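PDB 6FJN: fiber from Human adenovirus 26, which forms the trimeric knob at the tip of the viral fiber, the part that attaches the virion to host-cell receptors and so influences tropism. Local coordinates for residues F101-T106 and Y154-T159; T3-P8 and T25-K30; V128-L133 and F171-F176. All coordinates share one frame; numbering follows the deposited sequence.

Contact 1 of 3, residues F101-T106 and Y154-T159; sequences FMPNLT and YSITFT
Met102 lies over the ring of Tyr154, whose other neighbours here are the backbone of Pro103 and the side chain of Leu105. Its CB sits 3.6 Å from the centroid of the Tyr154 ring, 10° off the ring normal, a CH-pi contact almost above the centre. CG of Met102, anti to the carbonyl carbon (chi1 -69°), lies over the same face, 3.6 Å from CD2 of Tyr154; the bend at chi2 then sets SD 4.4 Å from the Tyr154 centroid, obliquely, a Met-aromatic contact. The loop 101-106 is not a strand partner of 154-159; its end-to-end direction runs 114° from that of the strand, and no backbone pairing joins the two; the contact is packing, mostly of side chains. In this knob domain the loop lies along the end of the four-stranded sheet and is pinned instead to the C-terminal residues, Met102 bonding to Gln183 and Asn104 to Leu181 through their backbones. Among apolar contacts, Leu105 crosses the tyrosine at about a right angle, with CD1 3.5 Å from CE1 of Tyr154, and Pro103 CG meets CG1 of Ile156 at 3.8 Å. Tyr154 also touches Gln183, seen bound to L-glutamate in a structure of this protein, though no such ligand is bound here.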
ATOM      1  N   PHE A 101      -9.221  -3.968 -16.094  1.00 10.85           N
ATOM      2  CA  PHE A 101      -8.735  -4.470 -14.789  1.00 10.12           C
ATOM      3  C   PHE A 101      -7.557  -5.385 -14.943  1.00  9.34           C
ATOM      4  O   PHE A 101      -7.006  -5.823 -13.943  1.00  9.41           O
ATOM      5  CB  PHE A 101      -9.839  -5.218 -14.057  1.00 10.15           C
ATOM      6  CG  PHE A 101     -10.974  -4.342 -13.621  1.00 11.24           C
ATOM      7  CD1 PHE A 101     -11.946  -3.930 -14.499  1.00 12.59           C
ATOM      8  CD2 PHE A 101     -11.054  -3.889 -12.306  1.00 11.01           C
ATOM      9  CE1 PHE A 101     -12.982  -3.099 -14.096  1.00 13.73           C
ATOM     10  CE2 PHE A 101     -12.085  -3.075 -11.918  1.00 12.37           C
ATOM     11  CZ  PHE A 101     -13.029  -2.695 -12.790  1.00 13.46           C
ATOM     12  N   MET A 102      -7.168  -5.718 -16.178  1.00  9.40           N
ATOM     13  CA  MET A 102      -6.128  -6.718 -16.360  1.00  9.10           C
ATOM     14  C   MET A 102      -4.746  -6.082 -16.192  1.00  8.89           C
ATOM     15  O   MET A 102      -4.547  -4.898 -16.479  1.00  9.67           O
ATOM     16  CB  MET A 102      -6.233  -7.360 -17.735  1.00  9.69           C
ATOM     17  CG  MET A 102      -7.458  -8.218 -17.878  1.00  9.96           C
ATOM     18  SD  MET A 102      -7.488  -9.629 -16.732  1.00  9.55           S
ATOM     19  CE  MET A 102      -8.668  -9.098 -15.480  1.00  9.21           C
ATOM     20  N   PRO A 103      -3.754  -6.842 -15.736  1.00  8.55           N
ATOM     21  CA  PRO A 103      -2.404  -6.270 -15.593  1.00  8.48           C
ATOM     22  C   PRO A 103      -1.765  -5.985 -16.944  1.00  9.06           C
ATOM     23  O   PRO A 103      -1.866  -6.781 -17.873  1.00  9.39           O
ATOM     24  CB  PRO A 103      -1.630  -7.346 -14.801  1.00  8.31           C
ATOM     25  CG  PRO A 103      -2.671  -8.289 -14.278  1.00  8.82           C
ATOM     26  CD  PRO A 103      -3.797  -8.218 -15.256  1.00  8.87           C
ATOM     27  N   ASN A 104      -1.167  -4.810 -17.027  1.00  9.43           N
ATOM     28  CA  ASN A 104      -0.563  -4.311 -18.260  1.00 10.61           C
ATOM     29  C   ASN A 104       0.517  -5.269 -18.764  1.00 10.58           C
ATOM     30  O   ASN A 104       1.422  -5.601 -18.057  1.00 10.50           O
ATOM     31  CB  ASN A 104       0.037  -2.944 -17.932  1.00 11.37           C
ATOM     32  CG  ASN A 104       0.574  -2.234 -19.150  1.00 12.98           C
ATOM     33  OD1 ASN A 104       1.666  -2.539 -19.680  1.00 13.45           O
ATOM     34  ND2 ASN A 104      -0.224  -1.315 -19.651  1.00 14.13           N
ATOM     35  N   LEU A 105       0.385  -5.665 -20.039  1.00 11.41           N
ATOM     36  CA  LEU A 105       1.317  -6.677 -20.615  1.00 12.17           C
ATOM     37  C   LEU A 105       2.692  -6.113 -20.963  1.00 12.84           C
ATOM     38  O   LEU A 105       3.659  -6.849 -21.073  1.00 14.29           O
ATOM     39  CB  LEU A 105       0.674  -7.344 -21.835  1.00 13.20           C
ATOM     40  CG  LEU A 105      -0.313  -8.463 -21.452  1.00 13.19           C
ATOM     41  CD1 LEU A 105      -1.234  -8.749 -22.623  1.00 14.26           C
ATOM     42  CD2 LEU A 105       0.382  -9.720 -20.973  1.00 13.11           C
ATOM     43  N   THR A 106       2.803  -4.802 -21.117  1.00 13.25           N
ATOM     44  CA  THR A 106       4.131  -4.186 -21.306  1.00 14.02           C
ATOM     45  C   THR A 106       4.887  -4.094 -19.998  1.00 13.32           C
ATOM     46  O   THR A 106       6.070  -4.462 -19.872  1.00 13.91           O
ATOM     47  CB  THR A 106       4.035  -2.807 -21.937  1.00 14.85           C
ATOM     48  OG1 THR A 106       3.322  -2.944 -23.162  1.00 16.73           O
ATOM     49  CG2 THR A 106       5.410  -2.211 -22.210  1.00 15.98           C
ATOM     50  N   TYR A 154      -3.944 -13.319 -19.385  1.00  9.79           N
ATOM     51  CA  TYR A 154      -3.495 -12.516 -18.227  1.00  9.24           C
ATOM     52  C   TYR A 154      -3.562 -13.416 -17.011  1.00  8.76           C
ATOM     53  O   TYR A 154      -4.289 -14.423 -16.990  1.00  9.20           O
ATOM     54  CB  TYR A 154      -4.386 -11.298 -17.963  1.00  9.26           C
ATOM     55  CG  TYR A 154      -4.604 -10.399 -19.137  1.00 10.14           C
ATOM     56  CD1 TYR A 154      -3.711  -9.362 -19.407  1.00 10.60           C
ATOM     57  CD2 TYR A 154      -5.725 -10.545 -19.961  1.00 10.70           C
ATOM     58  CE1 TYR A 154      -3.921  -8.509 -20.464  1.00 11.36           C
ATOM     59  CE2 TYR A 154      -5.928  -9.705 -21.034  1.00 11.54           C
ATOM     60  CZ  TYR A 154      -5.020  -8.692 -21.296  1.00 11.78           C
ATOM     61  OH  TYR A 154      -5.172  -7.827 -22.333  1.00 13.01           O
ATOM     62  N   SER A 155      -2.833 -13.033 -15.956  1.00  8.16           N
ATOM     63  CA  SER A 155      -2.969 -13.779 -14.709  1.00  8.03           C
ATOM     64  C   SER A 155      -2.628 -12.867 -13.539  1.00  7.45           C
ATOM     65  O   SER A 155      -1.812 -11.926 -13.645  1.00  7.42           O
ATOM     66  CB  SER A 155      -2.078 -15.008 -14.667  1.00  8.20           C
ATOM     67  OG  SER A 155      -0.697 -14.714 -14.808  1.00  8.32           O
ATOM     68  N   ILE A 156      -3.235 -13.197 -12.393  1.00  7.32           N
ATOM     69  CA  ILE A 156      -2.818 -12.645 -11.090  1.00  7.31           C
ATOM     70  C   ILE A 156      -2.742 -13.813 -10.166  1.00  6.96           C
ATOM     71  O   ILE A 156      -3.722 -14.569 -10.028  1.00  7.56           O
ATOM     72  CB  ILE A 156      -3.815 -11.593 -10.528  1.00  7.85           C
ATOM     73  CG1 ILE A 156      -4.076 -10.459 -11.533  1.00  8.22           C
ATOM     74  CG2 ILE A 156      -3.318 -11.074  -9.189  1.00  8.14           C
ATOM     75  CD1 ILE A 156      -5.183  -9.503 -11.136  1.00  9.19           C
ATOM     76  N   THR A 157      -1.582 -14.023  -9.533  1.00  6.85           N
ATOM     77  CA  THR A 157      -1.473 -15.103  -8.558  1.00  6.95           C
ATOM     78  C   THR A 157      -1.064 -14.539  -7.212  1.00  6.44           C
ATOM     79  O   THR A 157      -0.341 -13.523  -7.115  1.00  6.71           O
ATOM     80  CB  THR A 157      -0.513 -16.211  -9.015  1.00  7.51           C
ATOM     81  OG1 THR A 157       0.828 -15.712  -9.049  1.00  7.76           O
ATOM     82  CG2 THR A 157      -0.910 -16.743 -10.386  1.00  8.65           C
ATOM     83  N   PHE A 158      -1.526 -15.199  -6.162  1.00  6.26           N
ATOM     84  CA  PHE A 158      -1.221 -14.856  -4.774  1.00  6.27           C
ATOM     85  C   PHE A 158      -0.612 -16.069  -4.145  1.00  6.21           C
ATOM     86  O   PHE A 158      -1.307 -17.098  -4.010  1.00  6.94           O
ATOM     87  CB  PHE A 158      -2.507 -14.469  -4.017  1.00  6.55           C
ATOM     88  CG  PHE A 158      -3.307 -13.392  -4.671  1.00  6.83           C
ATOM     89  CD1 PHE A 158      -3.063 -12.047  -4.421  1.00  6.93           C
ATOM     90  CD2 PHE A 158      -4.334 -13.703  -5.550  1.00  7.80           C
ATOM     91  CE1 PHE A 158      -3.773 -11.040  -5.045  1.00  7.57           C
ATOM     92  CE2 PHE A 158      -5.030 -12.712  -6.187  1.00  8.39           C
ATOM     93  CZ  PHE A 158      -4.755 -11.383  -5.939  1.00  8.07           C
ATOM     94  N   THR A 159       0.663 -15.987  -3.758  1.00  6.28           N
ATOM     95  CA  THR A 159       1.314 -17.087  -3.080  1.00  6.48           C
ATOM     96  C   THR A 159       1.590 -16.666  -1.659  1.00  6.08           C
ATOM     97  O   THR A 159       1.989 -15.514  -1.381  1.00  6.47           O
ATOM     98  CB  THR A 159       2.630 -17.440  -3.793  1.00  6.89           C
ATOM     99  OG1 THR A 159       2.357 -17.806  -5.154  1.00  7.55           O
ATOM    100  CG2 THR A 159       3.357 -18.613  -3.150  1.00  7.59           C
TER

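Contact 2 of 3, residues T3-P8 and T25-K30; sequences TLWTTP and TLTLTK
Leu4 and Leu28 form a hydrogen-bonded pair between antiparallel strands, in which strand 3-5 runs beside strand 25-30 at 167° and 4.7 Å between axes, within the six-stranded sheet of the knob domain. The two leucines satisfy each other's backbone: Leu4 N gives to Leu28 O at 2.9 Å, and Leu28 N to Leu4 O at 2.8 Å. Farther along, Thr6 N reaches Leu26 O at 3.0 Å, nearly in line with its C=O. The acceptor for Leu26 N is not a carbonyl but a side chain. Thr6 has left the strand, and its OG1, set between the backbone N and carbonyl carbon (chi1 51°), takes Leu26 N at 3.0 Å in a nearly straight bond. Leu26 N thus keeps an acceptor beyond the end of strand 3-5, and the Thr6 hydroxyl both accepts, from Leu26 N, and donates, to Thr7 O. On the face that carries Thr3, Trp5, Thr27 and Thr29, Thr3 OG1 and Thr29 OG1 share a hydrogen bond of 2.9 Å, and Gln34 of the third subunit also bonds to the Thr29 hydroxyl. That face meets the third subunit, where Leu181 packs on Thr27. Trp5 NE1 is taken by Ser89 O, while its ring lies beside Thr27, whose OG1 stands at the indole edge, near the ring plane, 3.8 Å from CE3.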
ATOM      1  N   THR A   3     -15.506  -1.633  -9.816  1.00 15.72           N
ATOM      2  CA  THR A   3     -14.961  -2.628  -8.881  1.00 14.56           C
ATOM      3  C   THR A   3     -15.318  -4.036  -9.343  1.00 13.43           C
ATOM      4  O   THR A   3     -16.480  -4.364  -9.619  1.00 14.33           O
ATOM      5  CB  THR A   3     -15.319  -2.353  -7.388  1.00 15.66           C
ATOM      6  OG1 THR A   3     -14.535  -1.217  -6.891  1.00 16.58           O
ATOM      7  CG2 THR A   3     -15.051  -3.531  -6.539  1.00 15.32           C
ATOM      8  N   LEU A   4     -14.321  -4.903  -9.413  1.00 12.06           N
ATOM      9  CA  LEU A   4     -14.504  -6.355  -9.554  1.00 12.57           C
ATOM     10  C   LEU A   4     -14.181  -6.970  -8.212  1.00 11.32           C
ATOM     11  O   LEU A   4     -13.141  -6.612  -7.592  1.00 11.10           O
ATOM     12  CB  LEU A   4     -13.535  -6.948 -10.527  1.00 13.83           C
ATOM     13  CG  LEU A   4     -13.649  -6.867 -12.003  1.00 15.55           C
ATOM     14  CD1 LEU A   4     -12.508  -7.667 -12.634  1.00 14.66           C
ATOM     15  CD2 LEU A   4     -14.978  -7.458 -12.391  1.00 17.12           C
ATOM     16  N   TRP A   5     -15.024  -7.876  -7.706  1.00 11.94           N
ATOM     17  CA  TRP A   5     -14.720  -8.449  -6.420  1.00 11.63           C
ATOM     18  C   TRP A   5     -15.332  -9.814  -6.240  1.00 11.37           C
ATOM     19  O   TRP A   5     -16.157 -10.303  -7.041  1.00 11.89           O
ATOM     20  CB  TRP A   5     -15.140  -7.488  -5.315  1.00 12.95           C
ATOM     21  CG  TRP A   5     -16.592  -7.272  -5.042  1.00 15.26           C
ATOM     22  CD1 TRP A   5     -17.674  -7.703  -5.731  1.00 16.58           C
ATOM     23  CD2 TRP A   5     -17.077  -6.547  -3.914  1.00 16.87           C
ATOM     24  NE1 TRP A   5     -18.828  -7.283  -5.090  1.00 17.79           N
ATOM     25  CE2 TRP A   5     -18.471  -6.554  -3.985  1.00 17.88           C
ATOM     26  CE3 TRP A   5     -16.460  -5.842  -2.869  1.00 17.27           C
ATOM     27  CZ2 TRP A   5     -19.265  -5.937  -3.004  1.00 19.32           C
ATOM     28  CZ3 TRP A   5     -17.241  -5.204  -1.936  1.00 18.38           C
ATOM     29  CH2 TRP A   5     -18.612  -5.279  -1.986  1.00 19.11           C
ATOM     30  N   THR A   6     -14.932 -10.437  -5.142  1.00 10.91           N
ATOM     31  CA  THR A   6     -15.477 -11.703  -4.693  1.00 11.65           C
ATOM     32  C   THR A   6     -16.702 -11.577  -3.854  1.00 13.32           C
ATOM     33  O   THR A   6     -17.309 -12.591  -3.483  1.00 15.17           O
ATOM     34  CB  THR A   6     -14.452 -12.427  -3.795  1.00 10.39           C
ATOM     35  OG1 THR A   6     -13.994 -11.528  -2.759  1.00  9.99           O
ATOM     36  CG2 THR A   6     -13.288 -12.855  -4.596  1.00 10.10           C
ATOM     37  N   THR A   7     -17.107 -10.348  -3.538  1.00 15.16           N
ATOM     38  CA  THR A   7     -18.049  -9.998  -2.480  1.00 16.87           C
ATOM     39  C   THR A   7     -17.291 -10.157  -1.149  1.00 16.48           C
ATOM     40  O   THR A   7     -16.300 -10.918  -1.035  1.00 15.13           O
ATOM     41  CB  THR A   7     -19.368 -10.799  -2.404  1.00 18.63           C
ATOM     42  OG1 THR A   7     -19.162 -12.047  -1.731  1.00 19.18           O
ATOM     43  CG2 THR A   7     -20.059 -10.967  -3.753  1.00 19.96           C
ATOM     44  N   PRO A   8     -17.789  -9.470  -0.126  1.00 18.03           N
ATOM     45  CA  PRO A   8     -17.096  -9.476   1.164  1.00 17.83           C
ATOM     46  C   PRO A   8     -17.651 -10.493   2.156  1.00 18.19           C
ATOM     47  O   PRO A   8     -17.401 -10.362   3.349  1.00 18.27           O
ATOM     48  CB  PRO A   8     -17.424  -8.069   1.694  1.00 18.70           C
ATOM     49  CG  PRO A   8     -18.768  -7.778   1.171  1.00 20.56           C
ATOM     50  CD  PRO A   8     -18.748  -8.356  -0.225  1.00 19.82           C
ATOM     51  N   THR A  25     -10.860 -13.274  -0.248  1.00  7.54           N
ATOM     52  CA  THR A  25     -11.503 -11.977  -0.303  1.00  8.17           C
ATOM     53  C   THR A  25     -10.655 -11.100  -1.186  1.00  7.63           C
ATOM     54  O   THR A  25      -9.520 -10.816  -0.833  1.00  8.58           O
ATOM     55  CB  THR A  25     -11.697 -11.355   1.076  1.00  9.11           C
ATOM     56  OG1 THR A  25     -12.383 -12.273   1.919  1.00  9.86           O
ATOM     57  CG2 THR A  25     -12.500 -10.063   1.002  1.00 10.59           C
ATOM     58  N   LEU A  26     -11.161 -10.712  -2.351  1.00  7.61           N
ATOM     59  CA  LEU A  26     -10.379  -9.936  -3.300  1.00  7.43           C
ATOM     60  C   LEU A  26     -11.254  -8.847  -3.873  1.00  7.53           C
ATOM     61  O   LEU A  26     -12.335  -9.144  -4.396  1.00  8.36           O
ATOM     62  CB  LEU A  26      -9.798 -10.815  -4.425  1.00  7.52           C
ATOM     63  CG  LEU A  26      -8.997 -10.066  -5.488  1.00  7.44           C
ATOM     64  CD1 LEU A  26      -7.775  -9.421  -4.922  1.00  7.15           C
ATOM     65  CD2 LEU A  26      -8.652 -11.054  -6.608  1.00  7.64           C
ATOM     66  N   THR A  27     -10.748  -7.611  -3.851  1.00  7.36           N
ATOM     67  CA  THR A  27     -11.420  -6.473  -4.436  1.00  7.96           C
ATOM     68  C   THR A  27     -10.434  -5.737  -5.311  1.00  7.61           C
ATOM     69  O   THR A  27      -9.322  -5.408  -4.853  1.00  7.76           O
ATOM     70  CB  THR A  27     -11.915  -5.542  -3.309  1.00  8.55           C
ATOM     71  OG1 THR A  27     -12.745  -6.270  -2.404  1.00  9.42           O
ATOM     72  CG2 THR A  27     -12.725  -4.368  -3.823  1.00  9.79           C
ATOM     73  N   LEU A  28     -10.830  -5.482  -6.556  1.00  8.11           N
ATOM     74  CA  LEU A  28     -10.018  -4.759  -7.521  1.00  8.31           C
ATOM     75  C   LEU A  28     -10.808  -3.512  -7.905  1.00  8.88           C
ATOM     76  O   LEU A  28     -11.886  -3.616  -8.522  1.00  9.81           O
ATOM     77  CB  LEU A  28      -9.757  -5.628  -8.742  1.00  8.89           C
ATOM     78  CG  LEU A  28      -9.059  -6.949  -8.523  1.00  9.03           C
ATOM     79  CD1 LEU A  28      -8.933  -7.698  -9.842  1.00  9.68           C
ATOM     80  CD2 LEU A  28      -7.717  -6.797  -7.846  1.00  8.79           C
ATOM     81  N   THR A  29     -10.291  -2.329  -7.540  1.00  9.02           N
ATOM     82  CA  THR A  29     -10.969  -1.082  -7.820  1.00 10.37           C
ATOM     83  C   THR A  29     -10.176  -0.301  -8.860  1.00 10.24           C
ATOM     84  O   THR A  29      -8.979  -0.013  -8.646  1.00  9.81           O
ATOM     85  CB  THR A  29     -11.132  -0.253  -6.551  1.00 11.53           C
ATOM     86  OG1 THR A  29     -11.924  -1.001  -5.602  1.00 12.13           O
ATOM     87  CG2 THR A  29     -11.779   1.094  -6.882  1.00 13.53           C
ATOM     88  N   LYS A  30     -10.797   0.005  -9.970  1.00 11.21           N
ATOM     89  CA  LYS A  30     -10.145   0.721 -11.044  1.00 12.34           C
ATOM     90  C   LYS A  30      -9.957   2.181 -10.652  1.00 13.12           C
ATOM     91  O   LYS A  30     -10.921   2.909 -10.392  1.00 14.76           O
ATOM     92  CB  LYS A  30     -11.026   0.590 -12.276  1.00 14.00           C
ATOM     93  CG  LYS A  30     -10.675   1.341 -13.509  1.00 15.21           C
ATOM     94  CD  LYS A  30      -9.378   0.866 -14.039  1.00 14.86           C
ATOM     95  CE  LYS A  30      -9.301   1.287 -15.528  1.00 16.16           C
ATOM     96  NZ  LYS A  30      -8.009   0.903 -16.134  1.00 15.04           N
TER

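Contact 3 of 3, residues V128-L133 and F171-F176; sequences VYLGAL and FDVTSF
Thr174 holds the last strand residue of 123-129 by both its backbone and its side chain. Tyr129 N donates to Thr174 OG1 at 3.0 Å, and Thr174 N returns a bond to Tyr129 O at 3.1 Å. The hydroxyl can take this amide because chi1 (54°) places OG1 between the backbone N and the carbonyl carbon. Tyr129 O is also the acceptor of Ala132 N, closing a type II beta turn from Tyr129 to Ala132, and the two donors approach from opposite faces of its carbonyl plane. Two residues after Tyr129, Gly131 N donates to Asp172 O at 2.8 Å, flanking the single bridge of Leu130 with Val173.

The close-packed part lies around Val128, which points into the other segment: CG2 meets CB of Val173 at 3.8 Å, and CG1 meets CB of Phe176 at 3.7 Å, the valine and phenylalanine crossing at about a right angle. Leu130 extends in another direction, its CD1 3.7 Å from CD2 of Phe171. The turn is looser. Gly131 and Ala132 are partly exposed, and beyond the Gly131 bond the contact there is mainly the methyl CG2 of Thr174, 3.6 Å from CB of Ala132. Asp172 turns its carboxylate to the third subunit, forming a salt bridge with Lys117 of that subunit, whose Ile125 packs on Tyr129 and Thr174. Within the chain, segment 171-176 leads into strand 176-181; Val128 packs on Ile140 of strand 137-144, while Phe171 lies against Leu41 and Ala43 of strand 34-43.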
ATOM      1  N   VAL A 128       2.207 -10.512   5.357  1.00  5.85           N
ATOM      2  CA  VAL A 128       0.924 -10.449   6.041  1.00  5.76           C
ATOM      3  C   VAL A 128       1.072 -11.317   7.298  1.00  5.74           C
ATOM      4  O   VAL A 128       2.144 -11.895   7.520  1.00  6.44           O
ATOM      5  CB  VAL A 128      -0.243 -10.882   5.146  1.00  5.97           C
ATOM      6  CG1 VAL A 128      -0.421  -9.908   4.009  1.00  6.36           C
ATOM      7  CG2 VAL A 128      -0.060 -12.314   4.620  1.00  6.15           C
ATOM      8  N   TYR A 129       0.015 -11.423   8.100  1.00  5.80           N
ATOM      9  CA  TYR A 129       0.202 -12.005   9.442  1.00  6.06           C
ATOM     10  C   TYR A 129      -0.900 -13.019   9.719  1.00  5.94           C
ATOM     11  O   TYR A 129      -2.112 -12.718   9.630  1.00  6.29           O
ATOM     12  CB  TYR A 129       0.269 -10.891  10.517  1.00  6.35           C
ATOM     13  CG  TYR A 129       1.544 -10.144  10.331  1.00  6.87           C
ATOM     14  CD1 TYR A 129       1.695  -9.127   9.392  1.00  6.98           C
ATOM     15  CD2 TYR A 129       2.695 -10.520  11.033  1.00  7.71           C
ATOM     16  CE1 TYR A 129       2.937  -8.556   9.102  1.00  7.73           C
ATOM     17  CE2 TYR A 129       3.917  -9.903  10.778  1.00  9.00           C
ATOM     18  CZ  TYR A 129       4.018  -8.949   9.796  1.00  8.60           C
ATOM     19  OH  TYR A 129       5.236  -8.316   9.493  1.00 10.83           O
ATOM     20  N   LEU A 130      -0.476 -14.236  10.044  1.00  6.38           N
ATOM     21  CA  LEU A 130      -1.397 -15.333  10.296  1.00  6.97           C
ATOM     22  C   LEU A 130      -2.147 -15.108  11.596  1.00  6.71           C
ATOM     23  O   LEU A 130      -1.539 -14.850  12.649  1.00  7.18           O
ATOM     24  CB  LEU A 130      -0.619 -16.667  10.334  1.00  8.15           C
ATOM     25  CG  LEU A 130      -1.592 -17.864  10.125  1.00 10.02           C
ATOM     26  CD1 LEU A 130      -1.476 -18.448   8.764  1.00 10.85           C
ATOM     27  CD2 LEU A 130      -1.766 -18.797  11.223  1.00 12.19           C
ATOM     28  N   GLY A 131      -3.461 -15.254  11.535  1.00  6.83           N
ATOM     29  CA  GLY A 131      -4.287 -15.013  12.705  1.00  7.18           C
ATOM     30  C   GLY A 131      -4.301 -13.586  13.168  1.00  7.28           C
ATOM     31  O   GLY A 131      -4.729 -13.282  14.272  1.00  7.84           O
ATOM     32  N   ALA A 132      -3.774 -12.669  12.357  1.00  6.66           N
ATOM     33  CA  ALA A 132      -3.599 -11.282  12.765  1.00  6.96           C
ATOM     34  C   ALA A 132      -2.776 -11.209  14.040  1.00  7.20           C
ATOM     35  O   ALA A 132      -3.035 -10.347  14.888  1.00  8.17           O
ATOM     36  CB  ALA A 132      -4.925 -10.545  12.866  1.00  7.71           C
ATOM     37  N   LEU A 133      -1.750 -12.071  14.144  1.00  7.05           N
ATOM     38  CA  LEU A 133      -0.821 -12.078  15.274  1.00  7.66           C
ATOM     39  C   LEU A 133       0.507 -11.564  14.772  1.00  7.54           C
ATOM     40  O   LEU A 133       1.050 -12.038  13.749  1.00  7.77           O
ATOM     41  CB  LEU A 133      -0.711 -13.473  15.881  1.00  8.33           C
ATOM     42  CG  LEU A 133      -2.031 -14.001  16.426  1.00  8.98           C
ATOM     43  CD1 LEU A 133      -1.862 -15.405  16.967  1.00  9.45           C
ATOM     44  CD2 LEU A 133      -2.613 -13.122  17.482  1.00 10.00           C
ATOM     45  N   PHE A 171      -5.453 -21.454   8.852  1.00  9.27           N
ATOM     46  CA  PHE A 171      -4.887 -20.449   7.957  1.00  8.50           C
ATOM     47  C   PHE A 171      -5.868 -19.308   7.799  1.00  7.82           C
ATOM     48  O   PHE A 171      -7.003 -19.496   7.325  1.00  8.38           O
ATOM     49  CB  PHE A 171      -4.516 -21.049   6.615  1.00  8.51           C
ATOM     50  CG  PHE A 171      -3.791 -20.074   5.733  1.00  8.22           C
ATOM     51  CD1 PHE A 171      -4.490 -19.100   5.026  1.00  8.02           C
ATOM     52  CD2 PHE A 171      -2.415 -20.116   5.606  1.00  8.54           C
ATOM     53  CE1 PHE A 171      -3.853 -18.186   4.257  1.00  7.97           C
ATOM     54  CE2 PHE A 171      -1.752 -19.178   4.801  1.00  8.78           C
ATOM     55  CZ  PHE A 171      -2.496 -18.212   4.132  1.00  8.03           C
ATOM     56  N   ASP A 172      -5.430 -18.108   8.141  1.00  7.21           N
ATOM     57  CA  ASP A 172      -6.220 -16.892   7.963  1.00  7.24           C
ATOM     58  C   ASP A 172      -5.201 -15.770   8.051  1.00  6.63           C
ATOM     59  O   ASP A 172      -4.293 -15.837   8.908  1.00  7.41           O
ATOM     60  CB  ASP A 172      -7.257 -16.734   9.063  1.00  8.26           C
ATOM     61  CG  ASP A 172      -8.268 -15.618   8.759  1.00  8.55           C
ATOM     62  OD1 ASP A 172      -8.280 -15.120   7.676  1.00  9.72           O
ATOM     63  OD2 ASP A 172      -9.094 -15.319   9.661  1.00 11.04           O
ATOM     64  N   VAL A 173      -5.257 -14.796   7.171  1.00  6.40           N
ATOM     65  CA  VAL A 173      -4.258 -13.723   7.152  1.00  6.14           C
ATOM     66  C   VAL A 173      -4.882 -12.364   7.131  1.00  6.06           C
ATOM     67  O   VAL A 173      -6.037 -12.170   6.688  1.00  6.87           O
ATOM     68  CB  VAL A 173      -3.265 -13.886   5.974  1.00  6.48           C
ATOM     69  CG1 VAL A 173      -2.356 -15.066   6.172  1.00  6.94           C
ATOM     70  CG2 VAL A 173      -3.989 -13.928   4.625  1.00  6.58           C
ATOM     71  N   THR A 174      -4.136 -11.388   7.622  1.00  5.98           N
ATOM     72  CA  THR A 174      -4.508  -9.991   7.522  1.00  5.94           C
ATOM     73  C   THR A 174      -4.658  -9.558   6.071  1.00  6.05           C
ATOM     74  O   THR A 174      -4.179 -10.203   5.138  1.00  6.95           O
ATOM     75  CB  THR A 174      -3.463  -9.125   8.255  1.00  5.85           C
ATOM     76  OG1 THR A 174      -2.155  -9.423   7.763  1.00  5.89           O
ATOM     77  CG2 THR A 174      -3.512  -9.369   9.737  1.00  6.40           C
ATOM     78  N   SER A 175      -5.358  -8.428   5.895  1.00  5.91           N
ATOM     79  CA  SER A 175      -5.601  -7.871   4.569  1.00  6.18           C
ATOM     80  C   SER A 175      -4.377  -7.167   4.025  1.00  5.81           C
ATOM     81  O   SER A 175      -3.630  -6.514   4.783  1.00  6.47           O
ATOM     82  CB  SER A 175      -6.767  -6.900   4.620  1.00  6.85           C
ATOM     83  OG  SER A 175      -8.008  -7.552   4.847  1.00  7.89           O
ATOM     84  N   PHE A 176      -4.216  -7.215   2.709  1.00  5.70           N
ATOM     85  CA  PHE A 176      -3.073  -6.603   2.044  1.00  5.88           C
ATOM     86  C   PHE A 176      -3.520  -5.737   0.882  1.00  5.59           C
ATOM     87  O   PHE A 176      -4.276  -6.202  -0.003  1.00  6.19           O
ATOM     88  CB  PHE A 176      -2.135  -7.699   1.533  1.00  6.24           C
ATOM     89  CG  PHE A 176      -0.835  -7.149   0.983  1.00  6.66           C
ATOM     90  CD1 PHE A 176       0.104  -6.605   1.816  1.00  7.46           C
ATOM     91  CD2 PHE A 176      -0.572  -7.174  -0.390  1.00  6.98           C
ATOM     92  CE1 PHE A 176       1.269  -6.112   1.333  1.00  8.45           C
ATOM     93  CE2 PHE A 176       0.601  -6.666  -0.907  1.00  7.78           C
ATOM     94  CZ  PHE A 176       1.516  -6.111  -0.038  1.00  8.20           C
TER

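Along the chain, contact 2 closes before the other two open, and the segments of contacts 1 and 3 alternate. Contacts 1 and 2 have centres 15 Å apart and touch: Phe101 of the loop packs on Leu4, Leu28 and Lys30, while Phe158 of the four-stranded sheet meets Leu26 of the six-stranded one. Contact 3 reaches that same four-stranded sheet through strand 123-129, but its centre lies about 23 Å from that of contact 1, on the opposite side of the chain's centre, and about 18 Å from that of contact 2. Contacts 2 and 3 both touch the third subunit, and contact 1 reaches the second, so all three lie next to subunit interfaces of the trimer.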